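Local coordinates for beta-galactosidase (Bacillus circulans, PDB 4MAD), which probably hydrolyses terminal non-reducing beta-D-galactose residues from beta-D-galactosides, as a member of glycoside hydrolase family 35, at residues Leu33-Met38 against Ser281-Met286; Val101-Gly106 against Ile164-Glu169; Glu169-Ser174 against Phe199-Pro204; Phe218-Phe223 against Met244-Trp249. All blocks are in the same frame, centred on the assembly; numbering follows the deposited sequence.

Contact 1 of 4, residues Leu33-Met38 against Ser281-Met286; sequences LLSGAM and SVNFYM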
loop_
_atom_site.group_PDB
_atom_site.type_symbol
_atom_site.label_atom_id
_atom_site.label_comp_id
_atom_site.label_asym_id
_atom_site.label_seq_id
_atom_site.Cartn_x
_atom_site.Cartn_y
_atom_site.Cartn_z
ATOM N N LEU A 33 -1.187 -19.315 19.178
ATOM C CA LEU A 33 -1.531 -18.021 18.629
ATOM C C LEU A 33 -2.330 -18.213 17.374
ATOM O O LEU A 33 -1.888 -18.837 16.425
ATOM C CB LEU A 33 -0.300 -17.157 18.383
ATOM C CG LEU A 33 0.517 -16.952 19.639
ATOM C CD1 LEU A 33 1.844 -16.462 19.383
ATOM C CD2 LEU A 33 -0.167 -16.054 20.578
ATOM N N LEU A 34 -3.518 -17.656 17.409
ATOM C CA LEU A 34 -4.340 -17.601 16.263
ATOM C C LEU A 34 -4.480 -16.122 15.990
ATOM O O LEU A 34 -5.260 -15.503 16.653
ATOM C CB LEU A 34 -5.704 -18.189 16.576
ATOM C CG LEU A 34 -5.732 -19.692 16.820
ATOM C CD1 LEU A 34 -7.091 -20.135 17.130
ATOM C CD2 LEU A 34 -5.241 -20.400 15.643
ATOM N N SER A 35 -3.790 -15.630 14.972
ATOM C CA SER A 35 -3.695 -14.224 14.689
ATOM C C SER A 35 -4.228 -13.863 13.326
ATOM O O SER A 35 -4.169 -14.610 12.403
ATOM C CB SER A 35 -2.243 -13.749 14.863
ATOM O OG SER A 35 -2.001 -12.467 14.411
ATOM N N GLY A 36 -4.735 -12.659 13.255
ATOM C CA GLY A 36 -5.255 -12.144 12.031
ATOM C C GLY A 36 -4.560 -10.858 11.669
ATOM O O GLY A 36 -4.434 -10.010 12.434
ATOM N N ALA A 37 -4.100 -10.774 10.443
ATOM C CA ALA A 37 -3.517 -9.522 9.969
ATOM C C ALA A 37 -4.559 -8.465 9.591
ATOM O O ALA A 37 -5.452 -8.715 8.837
ATOM C CB ALA A 37 -2.622 -9.769 8.829
ATOM N N MET A 38 -4.409 -7.305 10.200
ATOM C CA MET A 38 -5.140 -6.136 9.836
ATOM C C MET A 38 -4.232 -4.912 9.959
ATOM O O MET A 38 -3.615 -4.728 10.938
ATOM C CB MET A 38 -6.357 -5.950 10.721
ATOM C CG MET A 38 -7.083 -4.706 10.465
ATOM S SD MET A 38 -8.493 -4.408 11.575
ATOM C CE MET A 38 -8.917 -2.770 11.056
ATOM N N SER A 281 0.801 -22.514 15.142
ATOM C CA SER A 281 0.156 -21.239 15.277
ATOM C C SER A 281 0.113 -20.572 13.927
ATOM O O SER A 281 0.833 -20.912 13.053
ATOM C CB SER A 281 0.860 -20.337 16.238
ATOM O OG SER A 281 0.827 -20.796 17.524
ATOM N N VAL A 282 -0.793 -19.641 13.781
ATOM C CA VAL A 282 -1.004 -19.067 12.481
ATOM C C VAL A 282 -1.407 -17.607 12.524
ATOM O O VAL A 282 -2.093 -17.187 13.385
ATOM C CB VAL A 282 -2.038 -19.882 11.720
ATOM C CG1 VAL A 282 -3.332 -19.860 12.434
ATOM C CG2 VAL A 282 -2.204 -19.364 10.286
ATOM N N ASN A 283 -0.924 -16.849 11.571
ATOM C CA ASN A 283 -1.380 -15.494 11.321
ATOM C C ASN A 283 -1.970 -15.397 9.926
ATOM O O ASN A 283 -1.292 -15.564 8.998
ATOM C CB ASN A 283 -0.237 -14.513 11.470
ATOM C CG ASN A 283 -0.660 -13.081 11.314
ATOM O OD1 ASN A 283 -1.696 -12.670 11.801
ATOM N ND2 ASN A 283 0.177 -12.307 10.637
ATOM N N PHE A 284 -3.255 -15.145 9.834
ATOM C CA PHE A 284 -3.913 -15.083 8.572
ATOM C C PHE A 284 -3.511 -13.761 7.855
ATOM O O PHE A 284 -3.688 -12.722 8.403
ATOM C CB PHE A 284 -5.427 -15.155 8.756
ATOM C CG PHE A 284 -5.984 -16.524 8.723
ATOM C CD1 PHE A 284 -6.755 -16.912 7.709
ATOM C CD2 PHE A 284 -5.742 -17.403 9.720
ATOM C CE1 PHE A 284 -7.238 -18.174 7.670
ATOM C CE2 PHE A 284 -6.252 -18.641 9.678
ATOM C CZ PHE A 284 -6.993 -19.019 8.660
ATOM N N TYR A 285 -3.005 -13.869 6.632
ATOM C CA TYR A 285 -2.714 -12.736 5.807
ATOM C C TYR A 285 -3.556 -12.748 4.520
ATOM O O TYR A 285 -3.327 -13.560 3.689
ATOM C CB TYR A 285 -1.246 -12.755 5.459
ATOM C CG TYR A 285 -0.753 -11.424 4.962
ATOM C CD1 TYR A 285 -0.032 -10.576 5.763
ATOM C CD2 TYR A 285 -1.088 -10.985 3.709
ATOM C CE1 TYR A 285 0.384 -9.356 5.301
ATOM C CE2 TYR A 285 -0.704 -9.767 3.268
ATOM C CZ TYR A 285 0.046 -8.959 4.048
ATOM O OH TYR A 285 0.415 -7.757 3.568
ATOM N N MET A 286 -4.518 -11.840 4.361
ATOM C CA MET A 286 -4.946 -10.852 5.337
ATOM C C MET A 286 -6.276 -11.284 5.970
ATOM O O MET A 286 -7.082 -11.857 5.319
ATOM C CB MET A 286 -5.196 -9.532 4.658
ATOM C CG MET A 286 -4.034 -8.861 4.097
ATOM S SD MET A 286 -2.904 -8.233 5.225
ATOM C CE MET A 286 -3.888 -7.031 6.007
#
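The hydroxyl of S35 gives a hydrogen bond to the side-chain oxygen of N283, OG to OD1 2.6 Å, and the donor stands above the plane of the amide carbonyl. The two residues are paired on one face of the sheet; OG of S35 (chi1 170°) and CG of N283 (chi1 -176°) both lie anti to the backbone N, and OD1 comes to OG. The amide nitrogen of N283 turns the other way, to M246 O and E64 OE1, so the amide is gripped at both ends. Cutting this asparagine back to an alanine is likely to deprive the S35 hydroxyl of its acceptor, and M246 O and E64 of their shared donor. Along the backbones, four bonds join the strands: V282 N to L33 O, S35 N to V282 O at 2.8 Å, F284 N to S35 O and A37 N to F284 O. At the start, S281 OG accepts from L33 N at 3.0 Å. Packing is lighter: L34 CD2 meets V282 CG1 at 3.8 Å on the opposite face, and A37 CB rests 3.9 Å from the sulfur of M286, whose bent chain also lays SD over the Y285 ring. A cis peptide precedes M286. Parallel pairing of first and last strands is what closes a TIM barrel.

Contact 2 of 4, residues Val101-Gly106 against Ile164-Glu169; sequences VIVRPG and IALQIE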
loop_
_atom_site.group_PDB
_atom_site.type_symbol
_atom_site.label_atom_id
_atom_site.label_comp_id
_atom_site.label_asym_id
_atom_site.label_seq_id
_atom_site.Cartn_x
_atom_site.Cartn_y
_atom_site.Cartn_z
ATOM N N VAL A 101 -1.761 -8.326 20.675
ATOM C CA VAL A 101 -1.211 -7.644 19.502
ATOM C C VAL A 101 0.245 -8.021 19.125
ATOM O O VAL A 101 1.086 -8.045 19.930
ATOM C CB VAL A 101 -1.285 -6.142 19.690
ATOM C CG1 VAL A 101 -0.637 -5.420 18.542
ATOM C CG2 VAL A 101 -2.698 -5.715 19.834
ATOM N N ILE A 102 0.485 -8.284 17.853
ATOM C CA ILE A 102 1.813 -8.472 17.323
ATOM C C ILE A 102 2.062 -7.273 16.418
ATOM O O ILE A 102 1.222 -6.926 15.677
ATOM C CB ILE A 102 1.921 -9.742 16.509
ATOM C CG1 ILE A 102 1.786 -10.974 17.404
ATOM C CG2 ILE A 102 3.220 -9.818 15.814
ATOM C CD1 ILE A 102 1.718 -12.252 16.691
ATOM N N VAL A 103 3.209 -6.645 16.563
ATOM C CA VAL A 103 3.572 -5.488 15.775
ATOM C C VAL A 103 4.772 -5.886 14.925
ATOM O O VAL A 103 5.666 -6.480 15.410
ATOM C CB VAL A 103 3.958 -4.331 16.638
ATOM C CG1 VAL A 103 4.350 -3.183 15.821
ATOM C CG2 VAL A 103 2.866 -3.938 17.462
ATOM N N ARG A 104 4.769 -5.463 13.739
ATOM C CA ARG A 104 5.765 -5.865 12.809
ATOM C C ARG A 104 6.402 -4.577 12.241
ATOM O O ARG A 104 5.913 -4.017 11.334
ATOM C CB ARG A 104 5.177 -6.731 11.692
ATOM C CG ARG A 104 4.629 -8.066 12.167
ATOM C CD ARG A 104 3.959 -8.885 11.075
ATOM N NE ARG A 104 4.900 -9.281 10.031
ATOM C CZ ARG A 104 4.553 -9.901 8.912
ATOM N NH1 ARG A 104 3.281 -10.197 8.682
ATOM N NH2 ARG A 104 5.478 -10.225 8.017
ATOM N N PRO A 105 7.336 -3.923 12.917
ATOM C CA PRO A 105 7.780 -2.558 12.661
ATOM C C PRO A 105 8.753 -2.368 11.481
ATOM O O PRO A 105 9.123 -1.269 11.205
ATOM C CB PRO A 105 8.431 -2.172 13.957
ATOM C CG PRO A 105 8.941 -3.362 14.450
ATOM C CD PRO A 105 8.019 -4.456 14.083
ATOM N N GLY A 106 9.058 -3.429 10.774
ATOM C CA GLY A 106 9.917 -3.330 9.629
ATOM C C GLY A 106 11.364 -3.071 10.006
ATOM O O GLY A 106 11.915 -3.864 10.682
ATOM N N ILE A 164 2.539 -8.280 22.679
ATOM C CA ILE A 164 3.336 -9.411 23.119
ATOM C C ILE A 164 4.556 -9.851 22.273
ATOM O O ILE A 164 5.422 -10.509 22.742
ATOM C CB ILE A 164 2.415 -10.626 23.350
ATOM C CG1 ILE A 164 1.721 -10.990 22.083
ATOM C CG2 ILE A 164 1.388 -10.304 24.332
ATOM C CD1 ILE A 164 1.042 -12.218 22.138
ATOM N N ALA A 165 4.572 -9.478 21.013
ATOM C CA ALA A 165 5.679 -9.810 20.158
ATOM C C ALA A 165 5.927 -8.808 19.043
ATOM O O ALA A 165 5.085 -8.131 18.618
ATOM C CB ALA A 165 5.525 -11.128 19.614
ATOM N N LEU A 166 7.147 -8.780 18.606
ATOM C CA LEU A 166 7.497 -7.951 17.499
ATOM C C LEU A 166 8.429 -8.626 16.495
ATOM O O LEU A 166 9.284 -9.362 16.878
ATOM C CB LEU A 166 8.145 -6.702 18.020
ATOM C CG LEU A 166 7.368 -5.836 18.976
ATOM C CD1 LEU A 166 7.819 -6.126 20.355
ATOM C CD2 LEU A 166 7.581 -4.407 18.671
ATOM N N GLN A 167 8.240 -8.317 15.223
ATOM C CA GLN A 167 9.080 -8.870 14.175
ATOM C C GLN A 167 10.252 -7.965 13.880
ATOM O O GLN A 167 10.088 -6.815 13.871
ATOM C CB GLN A 167 8.311 -9.052 12.892
ATOM C CG GLN A 167 8.993 -9.931 11.905
ATOM C CD GLN A 167 8.242 -10.097 10.627
ATOM O OE1 GLN A 167 8.327 -9.258 9.752
ATOM N NE2 GLN A 167 7.504 -11.155 10.511
ATOM N N ILE A 168 11.402 -8.546 13.620
ATOM C CA ILE A 168 12.570 -7.792 13.342
ATOM C C ILE A 168 12.691 -7.396 11.912
ATOM O O ILE A 168 12.602 -6.268 11.650
ATOM C CB ILE A 168 13.837 -8.403 13.918
ATOM C CG1 ILE A 168 13.768 -8.307 15.443
ATOM C CG2 ILE A 168 15.015 -7.671 13.391
ATOM C CD1 ILE A 168 14.632 -9.169 16.135
ATOM N N GLU A 169 12.848 -8.228 10.945
ATOM C CA GLU A 169 12.829 -7.395 9.700
ATOM C C GLU A 169 11.539 -7.933 9.101
ATOM O O GLU A 169 10.663 -8.321 9.743
ATOM C CB GLU A 169 14.076 -7.623 8.862
ATOM C CG GLU A 169 14.786 -6.418 8.340
ATOM C CD GLU A 169 14.548 -6.227 6.872
ATOM O OE1 GLU A 169 13.861 -7.013 6.254
ATOM O OE2 GLU A 169 15.040 -5.257 6.351
HETATM O O HOH W 1 8.933 -6.057 11.328
#
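This is a parallel strand pairing inside the (beta/alpha)8 barrel, where V101-R104 and I164-Q167, its third and fourth strands, run side by side with axes 18° apart and lead into the loops at the active-site end. V103 is bonded through both its N and its O to the I164-Q167 strand: the N donates to A165 O at 3.2 Å, and the O accepts from Q167 N in the carbonyl plane. Before it, I164 N reaches V101 O at 3.1 Å. L166 CA also comes within 3.1 Å of V103 O, a CA-H...O contact. V103 CB and L166 CD2 touch at 4.2 Å on one face of the sheet. Further along, the side chains of R104 and Q167 run alongside each other in the same direction, CG of R104 lying 3.9 Å from CB of Q167. The bend at chi3 (64°) turns the arginine's guanidinium out of line, its plane 69° from that of the glutamine amide. NH2 of R104 forms a salt bridge with E247, the predicted nucleophile. Past the strand ends, P105 CD packs on Q167 O at 3.1 Å, and a water accepts a hydrogen bond from G106 N at 2.7 Å and donates to the carbonyls of Q167 and E169. The arrangement is that of neighbouring TIM-barrel strands whose C-terminal ends lead toward the predicted catalytic glutamates, here of a clan GH-A glycosidase.

Contact 3 of 4, residues Glu169-Ser174 against Phe199-Pro204; sequences ENEYGS and FTSDGP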
loop_
_atom_site.group_PDB
_atom_site.type_symbol
_atom_site.label_atom_id
_atom_site.label_comp_id
_atom_site.label_asym_id
_atom_site.label_seq_id
_atom_site.Cartn_x
_atom_site.Cartn_y
_atom_site.Cartn_z
ATOM N N GLU A 169 12.848 -8.228 10.945
ATOM C CA GLU A 169 12.829 -7.395 9.700
ATOM C C GLU A 169 11.539 -7.933 9.101
ATOM O O GLU A 169 10.663 -8.321 9.743
ATOM C CB GLU A 169 14.076 -7.623 8.862
ATOM C CG GLU A 169 14.786 -6.418 8.340
ATOM C CD GLU A 169 14.548 -6.227 6.872
ATOM O OE1 GLU A 169 13.861 -7.013 6.254
ATOM O OE2 GLU A 169 15.040 -5.257 6.351
ATOM N N ASN A 170 11.480 -7.854 7.816
ATOM C CA ASN A 170 10.621 -8.751 7.082
ATOM C C ASN A 170 11.065 -9.590 5.927
ATOM O O ASN A 170 11.536 -9.086 4.965
ATOM C CB ASN A 170 9.556 -7.768 6.648
ATOM C CG ASN A 170 8.335 -8.449 6.085
ATOM O OD1 ASN A 170 7.529 -8.904 6.808
ATOM N ND2 ASN A 170 8.240 -8.542 4.793
ATOM N N GLU A 171 10.964 -10.897 6.082
ATOM C CA GLU A 171 11.359 -11.782 5.022
ATOM C C GLU A 171 12.743 -11.366 4.470
ATOM O O GLU A 171 12.931 -11.266 3.296
ATOM C CB GLU A 171 10.288 -11.813 3.930
ATOM C CG GLU A 171 9.066 -12.589 4.264
ATOM C CD GLU A 171 8.158 -12.949 3.067
ATOM O OE1 GLU A 171 8.134 -12.174 2.113
ATOM O OE2 GLU A 171 7.490 -13.987 3.134
ATOM N N TYR A 172 13.688 -11.119 5.364
ATOM C CA TYR A 172 14.958 -10.562 4.943
ATOM C C TYR A 172 15.692 -11.477 3.972
ATOM O O TYR A 172 16.334 -11.024 3.093
ATOM C CB TYR A 172 15.847 -10.148 6.086
ATOM C CG TYR A 172 17.097 -9.456 5.634
ATOM C CD1 TYR A 172 17.062 -8.214 5.019
ATOM C CD2 TYR A 172 18.328 -10.060 5.740
ATOM C CE1 TYR A 172 18.187 -7.611 4.590
ATOM C CE2 TYR A 172 19.451 -9.448 5.283
ATOM C CZ TYR A 172 19.380 -8.221 4.724
ATOM O OH TYR A 172 20.493 -7.605 4.296
ATOM N N GLY A 173 15.537 -12.778 4.161
ATOM C CA GLY A 173 16.217 -13.761 3.387
ATOM C C GLY A 173 15.871 -13.745 1.929
ATOM O O GLY A 173 16.509 -14.362 1.114
ATOM N N SER A 174 14.779 -13.089 1.632
ATOM C CA SER A 174 14.348 -12.918 0.269
ATOM C C SER A 174 15.032 -11.745 -0.427
ATOM O O SER A 174 14.911 -11.618 -1.600
ATOM C CB SER A 174 12.843 -12.768 0.175
ATOM O OG SER A 174 12.147 -13.873 0.665
ATOM N N PHE A 199 11.075 -11.823 16.835
ATOM C CA PHE A 199 11.105 -12.936 15.930
ATOM C C PHE A 199 11.297 -12.427 14.527
ATOM O O PHE A 199 11.090 -11.320 14.311
ATOM C CB PHE A 199 9.812 -13.739 16.040
ATOM C CG PHE A 199 8.619 -13.000 15.590
ATOM C CD1 PHE A 199 8.249 -12.998 14.295
ATOM C CD2 PHE A 199 7.861 -12.268 16.472
ATOM C CE1 PHE A 199 7.157 -12.291 13.894
ATOM C CE2 PHE A 199 6.752 -11.585 16.053
ATOM C CZ PHE A 199 6.420 -11.583 14.795
ATOM N N THR A 200 11.604 -13.317 13.608
ATOM C CA THR A 200 11.713 -13.047 12.192
ATOM C C THR A 200 10.743 -13.938 11.419
ATOM O O THR A 200 10.205 -14.852 11.941
ATOM C CB THR A 200 13.129 -13.322 11.640
ATOM O OG1 THR A 200 13.549 -14.621 11.980
ATOM C CG2 THR A 200 14.113 -12.280 12.208
ATOM N N SER A 201 10.536 -13.600 10.162
ATOM C CA SER A 201 9.801 -14.468 9.278
ATOM C C SER A 201 10.502 -14.554 7.947
ATOM O O SER A 201 11.115 -13.649 7.541
ATOM C CB SER A 201 8.340 -14.026 9.121
ATOM O OG SER A 201 8.177 -12.828 8.411
ATOM N N ASP A 202 10.412 -15.702 7.330
ATOM C CA ASP A 202 10.953 -15.907 6.017
ATOM C C ASP A 202 10.186 -17.000 5.275
ATOM O O ASP A 202 9.449 -17.709 5.864
ATOM C CB ASP A 202 12.395 -16.309 6.075
ATOM C CG ASP A 202 13.300 -15.178 6.411
ATOM O OD1 ASP A 202 13.599 -14.381 5.544
ATOM O OD2 ASP A 202 13.713 -15.118 7.549
ATOM N N GLY A 203 10.395 -17.091 3.968
ATOM C CA GLY A 203 9.921 -18.223 3.208
ATOM C C GLY A 203 10.715 -19.471 3.567
ATOM O O GLY A 203 11.804 -19.393 3.939
ATOM N N PRO A 204 10.098 -20.622 3.434
ATOM C CA PRO A 204 10.668 -21.872 3.921
ATOM C C PRO A 204 11.619 -22.490 2.925
ATOM O O PRO A 204 11.337 -23.524 2.441
ATOM C CB PRO A 204 9.443 -22.783 4.034
ATOM C CG PRO A 204 8.495 -22.280 3.118
ATOM C CD PRO A 204 8.729 -20.796 2.981
HETATM O O HOH W 2 11.777 -10.955 9.402
HETATM O O HOH W 3 14.044 -12.397 8.155
HETATM O O HOH W 4 12.123 -14.892 3.321
#
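D202 and the G173 amide make the tight part of this contact: G173 N donates to OD1 of D202 at 2.9 Å, arriving nearly along the C-O axis of the carboxylate. With CG anti to its own carbonyl carbon (chi1 -75°), the aspartate reaches from the strand end to the turn that starts at E171, where S174 N closes back on E171 O. Close beside it, E171 CA lies 3.1 Å from S201 O in a CA-H...O contact. The looser part is mediated by water. Toward the partly exposed S174, one water donates to OD1 of D202 at 2.7 Å, accepts from G203 N and bonds with S174 OG; another accepts from Y172 N and donates to OD2 of D202 at 2.8 Å. At the buried E169 end, a third accepts from S201 N at 3.0 Å and, weakly, from E169 N. With an alanine in place of the aspartate, G173 N would probably lose its acceptor and the two waters at OD1 and OD2 their carboxylate, so that the turn could shift. The carboxylate of E171, the predicted proton donor, points elsewhere, its OE2 accepting from N222 ND2. The Asn-Glu pair N170-E171 after the fourth barrel strand is the acid/base signature of clan GH-A, and here D202 at the end of the fifth strand bonds to the turn that follows it.

Contact 4 of 4, residues Phe218-Phe223 against Met244-Trp249; sequences FETVNF and MCMEFW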
loop_
_atom_site.group_PDB
_atom_site.type_symbol
_atom_site.label_atom_id
_atom_site.label_comp_id
_atom_site.label_asym_id
_atom_site.label_seq_id
_atom_site.Cartn_x
_atom_site.Cartn_y
_atom_site.Cartn_z
ATOM N N PHE A 218 13.916 -16.323 17.424
ATOM C CA PHE A 218 12.904 -17.263 16.956
ATOM C C PHE A 218 12.562 -16.960 15.492
ATOM O O PHE A 218 12.365 -15.859 15.152
ATOM C CB PHE A 218 11.671 -17.075 17.845
ATOM C CG PHE A 218 10.511 -17.969 17.525
ATOM C CD1 PHE A 218 10.642 -19.322 17.482
ATOM C CD2 PHE A 218 9.267 -17.443 17.310
ATOM C CE1 PHE A 218 9.582 -20.104 17.192
ATOM C CE2 PHE A 218 8.226 -18.233 17.018
ATOM C CZ PHE A 218 8.385 -19.553 16.958
ATOM N N GLU A 219 12.444 -17.992 14.684
ATOM C CA GLU A 219 12.045 -17.857 13.294
ATOM C C GLU A 219 10.654 -18.459 13.021
ATOM O O GLU A 219 10.286 -19.448 13.591
ATOM C CB GLU A 219 13.102 -18.435 12.337
ATOM C CG GLU A 219 12.773 -18.504 10.872
ATOM C CD GLU A 219 12.842 -17.156 10.164
ATOM O OE1 GLU A 219 12.225 -16.244 10.653
ATOM O OE2 GLU A 219 13.490 -17.053 9.119
ATOM N N THR A 220 9.930 -17.818 12.128
ATOM C CA THR A 220 8.631 -18.284 11.682
ATOM C C THR A 220 8.691 -18.374 10.168
ATOM O O THR A 220 9.559 -17.824 9.618
ATOM C CB THR A 220 7.534 -17.326 12.083
ATOM O OG1 THR A 220 7.778 -16.031 11.579
ATOM C CG2 THR A 220 7.410 -17.263 13.594
ATOM N N VAL A 221 7.850 -19.037 9.465
ATOM C CA VAL A 221 7.734 -19.025 8.022
ATOM C C VAL A 221 6.369 -18.578 7.510
ATOM O O VAL A 221 5.397 -18.651 8.234
ATOM C CB VAL A 221 8.036 -20.418 7.440
ATOM C CG1 VAL A 221 9.479 -20.811 7.718
ATOM C CG2 VAL A 221 7.077 -21.452 8.008
ATOM N N ASN A 222 6.464 -18.195 6.228
ATOM C CA ASN A 222 5.345 -17.678 5.520
ATOM C C ASN A 222 5.018 -18.523 4.310
ATOM O O ASN A 222 5.876 -18.880 3.596
ATOM C CB ASN A 222 5.691 -16.269 5.069
ATOM C CG ASN A 222 6.009 -15.361 6.210
ATOM O OD1 ASN A 222 5.582 -15.585 7.298
ATOM N ND2 ASN A 222 6.692 -14.279 5.920
ATOM N N PHE A 223 3.759 -18.818 4.096
ATOM C CA PHE A 223 3.399 -19.639 3.001
ATOM C C PHE A 223 1.904 -19.664 2.684
ATOM O O PHE A 223 1.103 -19.257 3.438
ATOM C CB PHE A 223 3.928 -21.042 3.193
ATOM C CG PHE A 223 3.386 -21.752 4.404
ATOM C CD1 PHE A 223 2.143 -22.307 4.395
ATOM C CD2 PHE A 223 4.140 -21.920 5.530
ATOM C CE1 PHE A 223 1.677 -22.972 5.480
ATOM C CE2 PHE A 223 3.658 -22.568 6.630
ATOM C CZ PHE A 223 2.454 -23.104 6.605
ATOM N N MET A 244 5.267 -21.658 13.816
ATOM C CA MET A 244 4.304 -20.634 13.471
ATOM C C MET A 244 4.355 -20.191 12.001
ATOM O O MET A 244 5.366 -19.902 11.509
ATOM C CB MET A 244 4.440 -19.409 14.343
ATOM C CG MET A 244 3.320 -18.467 14.125
ATOM S SD MET A 244 3.210 -17.325 15.451
ATOM C CE MET A 244 1.741 -16.524 15.098
ATOM N N CYS A 245 3.213 -20.114 11.359
ATOM C CA CYS A 245 3.102 -19.522 10.050
ATOM C C CYS A 245 2.752 -18.070 10.243
ATOM O O CYS A 245 1.677 -17.759 10.550
ATOM C CB CYS A 245 1.991 -20.188 9.282
ATOM S SG CYS A 245 1.712 -19.468 7.672
ATOM N N MET A 246 3.720 -17.198 10.138
ATOM C CA MET A 246 3.492 -15.788 10.347
ATOM C C MET A 246 2.667 -15.026 9.294
ATOM O O MET A 246 2.084 -14.054 9.607
ATOM C CB MET A 246 4.795 -15.109 10.687
ATOM C CG MET A 246 4.654 -13.748 11.055
ATOM S SD MET A 246 3.745 -13.341 12.526
ATOM C CE MET A 246 4.345 -14.497 13.660
ATOM N N GLU A 247 2.673 -15.515 8.064
ATOM C CA GLU A 247 1.757 -15.111 7.035
ATOM C C GLU A 247 1.213 -16.360 6.315
ATOM O O GLU A 247 1.890 -16.988 5.603
ATOM C CB GLU A 247 2.415 -14.164 6.025
ATOM C CG GLU A 247 3.147 -12.990 6.628
ATOM C CD GLU A 247 3.895 -12.151 5.598
ATOM O OE1 GLU A 247 3.761 -12.433 4.404
ATOM O OE2 GLU A 247 4.645 -11.280 6.026
ATOM N N PHE A 248 -0.025 -16.700 6.574
ATOM C CA PHE A 248 -0.725 -17.728 5.826
ATOM C C PHE A 248 -1.510 -16.966 4.768
ATOM O O PHE A 248 -2.506 -16.355 5.055
ATOM C CB PHE A 248 -1.629 -18.539 6.754
ATOM C CG PHE A 248 -2.608 -19.463 6.059
ATOM C CD1 PHE A 248 -2.297 -20.136 4.915
ATOM C CD2 PHE A 248 -3.854 -19.688 6.594
ATOM C CE1 PHE A 248 -3.237 -20.975 4.352
ATOM C CE2 PHE A 248 -4.730 -20.481 5.996
ATOM C CZ PHE A 248 -4.407 -21.136 4.893
ATOM N N TRP A 249 -1.026 -17.048 3.539
ATOM C CA TRP A 249 -1.581 -16.306 2.442
ATOM C C TRP A 249 -2.821 -17.066 1.966
ATOM O O TRP A 249 -2.770 -17.828 1.055
ATOM C CB TRP A 249 -0.565 -16.136 1.281
ATOM C CG TRP A 249 0.708 -15.531 1.704
ATOM C CD1 TRP A 249 0.840 -14.506 2.509
ATOM C CD2 TRP A 249 2.023 -15.919 1.320
ATOM N NE1 TRP A 249 2.145 -14.208 2.695
ATOM C CE2 TRP A 249 2.899 -15.088 1.979
ATOM C CE3 TRP A 249 2.535 -16.908 0.506
ATOM C CZ2 TRP A 249 4.255 -15.199 1.845
ATOM C CZ3 TRP A 249 3.873 -17.022 0.393
ATOM C CH2 TRP A 249 4.713 -16.173 1.042
HETATM O O HOH W 5 7.970 -21.068 14.039
#
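N222 and E247 carry the polar heart of this pairing, their amide and carboxylate stacked with planes 13° apart and ND2 of N222 lying 3.5 Å from CD of E247. Both side chains leave with CG anti to the carbonyl carbon, at chi1 -60° for N222. N222 OD1 also takes a weak bond from E247 N, its ND2 being engaged by E171. The carboxylate of E247, the predicted nucleophile, is held at both oxygens: OE1 receives W249 NE1 at 2.9 Å on its anti lone pair, in the plane of the indole, and OE2 has R104 as its partner. The indole spreads one face over the N222-F223 backbone, and its CZ2 touches N222 CB at 3.7 Å. On the face of the sheet that carries V221, F223, with CG between its backbone N and carbonyl carbon (chi1 62°), presents a ring face to C245, whose SG sits over the ring centre, 3.9 Å from the centroid, a Cys sulfur-aromatic contact. T220 CG2 packs on M244 CB at 3.7 Å, and its OG1 lies 3.2 Å from M246 CB while bonding to T200 O. Backbone bonds M246 N to V221 O, F223 N to E247 O at 3.0 Å and W249 N to F223 O follow the chain through its corner at M246. The two strands are the sixth and seventh of the barrel, joined by helix 227-237 in a beta-alpha-beta unit; that helix covers V221 and F223, helix 265-276 covers F223 and F248, and F284 of the eighth strand meets the F248 ring edge-to-face.

Overall arrangement
All four contacts belong to the eight-stranded parallel barrel. Contact 1 joins its first and last strands, and the other three are nested within the chain it closes, following in the order 2, 3, 4. Contacts 2 and 3 share E169 and lie on adjacent strands, 163-167 and 197-202; contacts 3 and 4 adjoin through strands 197-202 and 218-223, with centres about 9 Å apart. Contacts 1 and 4 are equally close, through strands 244-249 and 281-284. Across the barrel, contacts 2 and 4, about 13 Å apart between centres, touch through arginine and glutamate side chains. The predicted proton donor in contact 3 and nucleophile in contact 4 thus share one barrel end.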